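Local coordinates for protein amidohydrolase (Xanthomonas campestris pv. campestris, PDB 4DZH) that probably deaminates 5'-methylthioadenosine or related adenosine compounds, as a zinc-binding hydrolase of the ATZ/TRZ amidohydrolase family, at residues A[282-294]-A[309-323]. Sequence-based numbering, arbitrary orientation.
Sequences VSVVHCPESNLKL and VNLAIGTDGCASNND. With MG (magnesium ion), chain B; ZN (zinc ion), chain E; ZN (zinc ion), chain F.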
loop_
_atom_site.group_PDB
_atom_site.type_symbol
_atom_site.label_atom_id
_atom_site.label_comp_id
_atom_site.label_asym_id
_atom_site.label_seq_id
_atom_site.Cartn_x
_atom_site.Cartn_y
_atom_site.Cartn_z
ATOM N N VAL A 282 9.612 27.222 2.449
ATOM C CA VAL A 282 8.341 26.652 2.028
ATOM C C VAL A 282 8.323 25.175 2.383
ATOM O O VAL A 282 9.361 24.489 2.246
ATOM C CB VAL A 282 8.173 26.751 0.524
ATOM C CG1 VAL A 282 6.841 26.143 0.077
ATOM C CG2 VAL A 282 8.207 28.238 0.101
ATOM N N SER A 283 7.163 24.680 2.850
ATOM C CA SER A 283 6.997 23.219 2.982
ATOM C C SER A 283 6.243 22.636 1.790
ATOM O O SER A 283 5.311 23.241 1.265
ATOM C CB SER A 283 6.277 22.853 4.272
ATOM O OG SER A 283 7.025 23.217 5.420
ATOM N N VAL A 284 6.649 21.449 1.359
ATOM C CA VAL A 284 5.936 20.728 0.305
ATOM C C VAL A 284 5.251 19.521 0.956
ATOM O O VAL A 284 5.898 18.747 1.687
ATOM C CB VAL A 284 6.878 20.284 -0.835
ATOM C CG1 VAL A 284 6.172 19.404 -1.803
ATOM C CG2 VAL A 284 7.343 21.539 -1.609
ATOM N N VAL A 285 3.961 19.372 0.692
ATOM C CA VAL A 285 3.267 18.109 1.058
ATOM C C VAL A 285 3.120 17.200 -0.162
ATOM O O VAL A 285 2.467 17.534 -1.166
ATOM C CB VAL A 285 1.887 18.396 1.625
ATOM C CG1 VAL A 285 1.258 17.043 2.027
ATOM C CG2 VAL A 285 1.989 19.344 2.830
ATOM N N HIS A 286 3.696 16.000 -0.041
ATOM C CA HIS A 286 3.667 14.977 -1.068
ATOM C C HIS A 286 2.513 14.011 -0.818
ATOM O O HIS A 286 2.406 13.436 0.265
ATOM C CB HIS A 286 5.034 14.275 -1.037
ATOM C CG HIS A 286 5.239 13.216 -2.080
ATOM N ND1 HIS A 286 4.732 13.283 -3.368
ATOM C CD2 HIS A 286 5.933 12.049 -2.019
ATOM C CE1 HIS A 286 5.098 12.206 -4.039
ATOM N NE2 HIS A 286 5.834 11.442 -3.245
ATOM N N CYS A 287 1.658 13.867 -1.822
ATOM C CA CYS A 287 0.481 12.988 -1.818
ATOM C C CYS A 287 0.622 12.000 -2.995
ATOM O O CYS A 287 -0.071 12.093 -4.026
ATOM C CB CYS A 287 -0.786 13.834 -1.981
ATOM S SG CYS A 287 -1.015 15.058 -0.676
ATOM N N PRO A 288 1.523 11.026 -2.862
ATOM C CA PRO A 288 1.837 10.193 -4.028
ATOM C C PRO A 288 0.669 9.353 -4.555
ATOM O O PRO A 288 0.506 9.157 -5.752
ATOM C CB PRO A 288 2.965 9.274 -3.513
ATOM C CG PRO A 288 2.871 9.344 -1.965
ATOM C CD PRO A 288 2.379 10.743 -1.681
ATOM N N GLU A 289 -0.132 8.754 -3.652
ATOM C CA GLU A 289 -1.158 7.858 -4.155
ATOM C C GLU A 289 -2.219 8.607 -4.959
ATOM O O GLU A 289 -2.672 8.082 -6.023
ATOM C CB GLU A 289 -1.773 6.968 -3.029
ATOM C CG GLU A 289 -0.707 6.047 -2.376
ATOM C CD GLU A 289 -1.215 5.103 -1.312
ATOM O OE1 GLU A 289 -2.464 5.028 -1.098
ATOM O OE2 GLU A 289 -0.343 4.396 -0.742
ATOM N N SER A 290 -2.638 9.778 -4.465
ATOM C CA SER A 290 -3.583 10.608 -5.196
ATOM C C SER A 290 -2.975 11.032 -6.534
ATOM O O SER A 290 -3.667 10.972 -7.566
ATOM C CB SER A 290 -3.958 11.828 -4.378
ATOM O OG SER A 290 -4.729 12.739 -5.159
ATOM N N ASN A 291 -1.700 11.447 -6.503
ATOM C CA ASN A 291 -1.028 11.908 -7.734
ATOM C C ASN A 291 -0.998 10.762 -8.777
ATOM O O ASN A 291 -1.201 10.973 -9.997
ATOM C CB ASN A 291 0.418 12.341 -7.468
ATOM C CG ASN A 291 0.581 13.583 -6.599
ATOM O OD1 ASN A 291 1.687 13.837 -6.105
ATOM N ND2 ASN A 291 -0.494 14.376 -6.398
ATOM N N LEU A 292 -0.688 9.535 -8.334
ATOM C CA LEU A 292 -0.600 8.463 -9.282
ATOM C C LEU A 292 -1.996 8.141 -9.807
ATOM O O LEU A 292 -2.199 7.983 -11.014
ATOM C CB LEU A 292 0.047 7.220 -8.634
ATOM C CG LEU A 292 1.499 7.332 -8.193
ATOM C CD1 LEU A 292 1.862 5.967 -7.524
ATOM C CD2 LEU A 292 2.370 7.521 -9.415
ATOM N N LYS A 293 -2.981 8.059 -8.895
ATOM C CA LYS A 293 -4.319 7.622 -9.269
ATOM C C LYS A 293 -4.983 8.620 -10.224
ATOM O O LYS A 293 -5.702 8.182 -11.115
ATOM C CB LYS A 293 -5.171 7.450 -8.000
ATOM C CG LYS A 293 -6.521 6.808 -8.192
ATOM C CD LYS A 293 -7.153 6.488 -6.802
ATOM C CE LYS A 293 -8.397 5.595 -6.891
ATOM N NZ LYS A 293 -9.604 6.324 -7.393
ATOM N N LEU A 294 -4.701 9.916 -10.072
ATOM C CA LEU A 294 -5.328 10.939 -10.921
ATOM C C LEU A 294 -4.458 11.215 -12.138
ATOM O O LEU A 294 -4.784 12.073 -12.976
ATOM C CB LEU A 294 -5.563 12.231 -10.137
ATOM C CG LEU A 294 -6.650 12.078 -9.056
ATOM C CD1 LEU A 294 -6.789 13.353 -8.197
ATOM C CD2 LEU A 294 -7.962 11.654 -9.684
ATOM N N VAL A 309 14.369 21.093 1.355
ATOM C CA VAL A 309 13.003 21.579 1.427
ATOM C C VAL A 309 12.238 20.743 2.438
ATOM O O VAL A 309 12.206 19.511 2.299
ATOM C CB VAL A 309 12.287 21.535 0.074
ATOM C CG1 VAL A 309 10.796 21.953 0.284
ATOM C CG2 VAL A 309 12.978 22.480 -0.919
ATOM N N ASN A 310 11.669 21.379 3.458
ATOM C CA ASN A 310 10.860 20.619 4.418
ATOM C C ASN A 310 9.751 19.816 3.719
ATOM O O ASN A 310 8.898 20.394 3.064
ATOM C CB ASN A 310 10.270 21.487 5.501
ATOM C CG ASN A 310 9.562 20.658 6.537
ATOM O OD1 ASN A 310 10.201 19.918 7.302
ATOM N ND2 ASN A 310 8.246 20.727 6.538
ATOM N N LEU A 311 9.796 18.483 3.832
ATOM C CA LEU A 311 8.865 17.605 3.104
ATOM C C LEU A 311 7.938 16.888 4.083
ATOM O O LEU A 311 8.389 16.301 5.074
ATOM C CB LEU A 311 9.618 16.566 2.271
ATOM C CG LEU A 311 8.866 15.694 1.253
ATOM C CD1 LEU A 311 8.346 16.524 0.089
ATOM C CD2 LEU A 311 9.689 14.565 0.745
ATOM N N ALA A 312 6.636 16.964 3.794
ATOM C CA ALA A 312 5.622 16.206 4.537
ATOM C C ALA A 312 4.850 15.287 3.607
ATOM O O ALA A 312 4.995 15.321 2.378
ATOM C CB ALA A 312 4.682 17.199 5.209
ATOM N N ILE A 313 3.995 14.434 4.206
ATOM C CA ILE A 313 3.254 13.435 3.462
ATOM C C ILE A 313 1.781 13.567 3.842
ATOM O O ILE A 313 1.449 13.799 5.007
ATOM C CB ILE A 313 3.794 12.012 3.783
ATOM C CG1 ILE A 313 5.222 11.866 3.252
ATOM C CG2 ILE A 313 2.884 10.907 3.157
ATOM C CD1 ILE A 313 5.931 10.584 3.665
ATOM N N GLY A 314 0.925 13.487 2.834
ATOM C CA GLY A 314 -0.514 13.540 3.058
ATOM C C GLY A 314 -1.228 12.543 2.134
ATOM O O GLY A 314 -0.671 12.043 1.131
ATOM N N THR A 315 -2.491 12.266 2.415
ATOM C CA THR A 315 -3.245 11.261 1.667
ATOM C C THR A 315 -4.181 11.882 0.603
ATOM O O THR A 315 -4.613 11.157 -0.304
ATOM C CB THR A 315 -4.098 10.320 2.591
ATOM O OG1 THR A 315 -5.000 11.127 3.376
ATOM C CG2 THR A 315 -3.200 9.454 3.528
ATOM N N ASP A 316 -4.550 13.164 0.760
ATOM C CA ASP A 316 -5.643 13.775 -0.006
ATOM C C ASP A 316 -6.923 13.079 0.423
ATOM O O ASP A 316 -6.949 12.436 1.498
ATOM C CB ASP A 316 -5.375 13.676 -1.545
ATOM C CG ASP A 316 -5.939 14.858 -2.358
ATOM O OD1 ASP A 316 -6.379 15.923 -1.859
ATOM O OD2 ASP A 316 -5.825 14.675 -3.593
ATOM N N GLY A 317 -7.965 13.124 -0.377
ATOM C CA GLY A 317 -9.284 12.633 0.032
ATOM C C GLY A 317 -9.597 11.216 -0.424
ATOM O O GLY A 317 -8.922 10.667 -1.311
ATOM N N CYS A 318 -10.649 10.614 0.155
ATOM C CA CYS A 318 -10.998 9.232 -0.101
ATOM C C CYS A 318 -11.718 8.995 -1.425
ATOM O O CYS A 318 -12.054 7.858 -1.701
ATOM C CB CYS A 318 -11.795 8.607 1.052
ATOM S SG CYS A 318 -10.792 8.436 2.555
ATOM N N ALA A 319 -11.907 10.027 -2.235
ATOM C CA ALA A 319 -12.390 9.780 -3.599
ATOM C C ALA A 319 -11.205 9.708 -4.552
ATOM O O ALA A 319 -11.395 9.433 -5.751
ATOM C CB ALA A 319 -13.371 10.874 -4.044
ATOM N N SER A 320 -9.999 9.972 -4.056
ATOM C CA SER A 320 -8.791 9.777 -4.895
ATOM C C SER A 320 -7.614 9.208 -4.083
ATOM O O SER A 320 -6.529 9.805 -4.026
ATOM C CB SER A 320 -8.390 11.057 -5.606
ATOM O OG SER A 320 -7.846 12.026 -4.736
ATOM N N ASN A 321 -7.887 8.084 -3.435
ATOM C CA ASN A 321 -6.815 7.369 -2.747
ATOM C C ASN A 321 -6.977 5.861 -2.722
ATOM O O ASN A 321 -6.119 5.168 -3.267
ATOM C CB ASN A 321 -6.514 7.997 -1.351
ATOM C CG ASN A 321 -5.236 7.432 -0.743
ATOM O OD1 ASN A 321 -5.120 6.208 -0.521
ATOM N ND2 ASN A 321 -4.273 8.298 -0.485
ATOM N N ASN A 322 -8.005 5.261 -2.096
ATOM C CA ASN A 322 -9.203 5.887 -1.508
ATOM C C ASN A 322 -9.237 5.686 0.005
ATOM O O ASN A 322 -10.336 5.632 0.616
ATOM C CB ASN A 322 -10.408 5.196 -2.124
ATOM C CG ASN A 322 -10.636 5.638 -3.538
ATOM O OD1 ASN A 322 -10.081 6.642 -3.979
ATOM N ND2 ASN A 322 -11.428 4.876 -4.269
ATOM N N ASP A 323 -8.064 5.517 0.628
ATOM C CA ASP A 323 -8.034 5.386 2.097
ATOM C C ASP A 323 -7.240 6.516 2.744
ATOM O O ASP A 323 -6.687 7.404 2.070
ATOM C CB ASP A 323 -7.546 4.020 2.545
ATOM C CG ASP A 323 -6.192 3.652 1.957
ATOM O OD1 ASP A 323 -5.403 4.578 1.664
ATOM O OD2 ASP A 323 -5.882 2.442 1.881
HETATM MG MG MG B . -3.992 4.745 0.180
HETATM ZN ZN ZN E . -6.381 18.273 -1.977
HETATM ZN ZN ZN F . -6.790 16.172 -4.407
HETATM O O HOH W 1 11.580 24.402 4.129
HETATM O O HOH W 2 -2.147 10.759 -1.786
HETATM O O HOH W 3 -9.928 8.959 -8.168
HETATM O O HOH W 4 -5.119 3.609 -1.278
HETATM O O HOH W 5 -3.326 2.841 0.883
HETATM O O HOH W 6 -2.906 5.847 1.523
HETATM O O HOH W 7 -5.966 17.754 -3.888
HETATM O O HOH W 8 -6.489 16.351 -6.515
#
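Ser290 and Asp316 meet at the zinc site. The hydroxyl of Ser290 donates to Asp316 OD2 (OG to OD2 2.7 Å), which accepts on its anti lone pair. Its chi1 of 172° sets Ser290 OG opposite the backbone N and brings it to the carboxylate. OD2 also binds one zinc ion at 2.0 Å, so Ser290 is a second-shell residue that helps fix the rotation of a metal ligand. Asp316 OD1 bridges the two zinc ions; His79, His81 and His228 help bind the one that OD2 does not. A magnesium ion joins the two segments directly. Glu289 OE1 and Asn321 OD1 each bind it at 2.0 Å, with carboxylate and amide planes 46° apart. Asp323 OD1 and three waters make six ligands. Glu289 OE2 is hydrogen-bonded to the Thr332 and Ser328 hydroxyls, which helps hold the carboxylate. Helix 288-293 and the loop with Asp316 follow neighbouring parallel strands, 283-286 and 310-313, of the amidohydrolase TIM barrel. Backbone hydrogen bonds alternate between the strands, from Val284 N to Asn310 O (3.0 Å) through to Gly314 N and His286 O (3.0 Å). Val284 CG1 packs on Leu311 CD1 at 4.1 Å. Beyond the strands, Leu294 CD1 touches Ser320 CB at 3.8 Å.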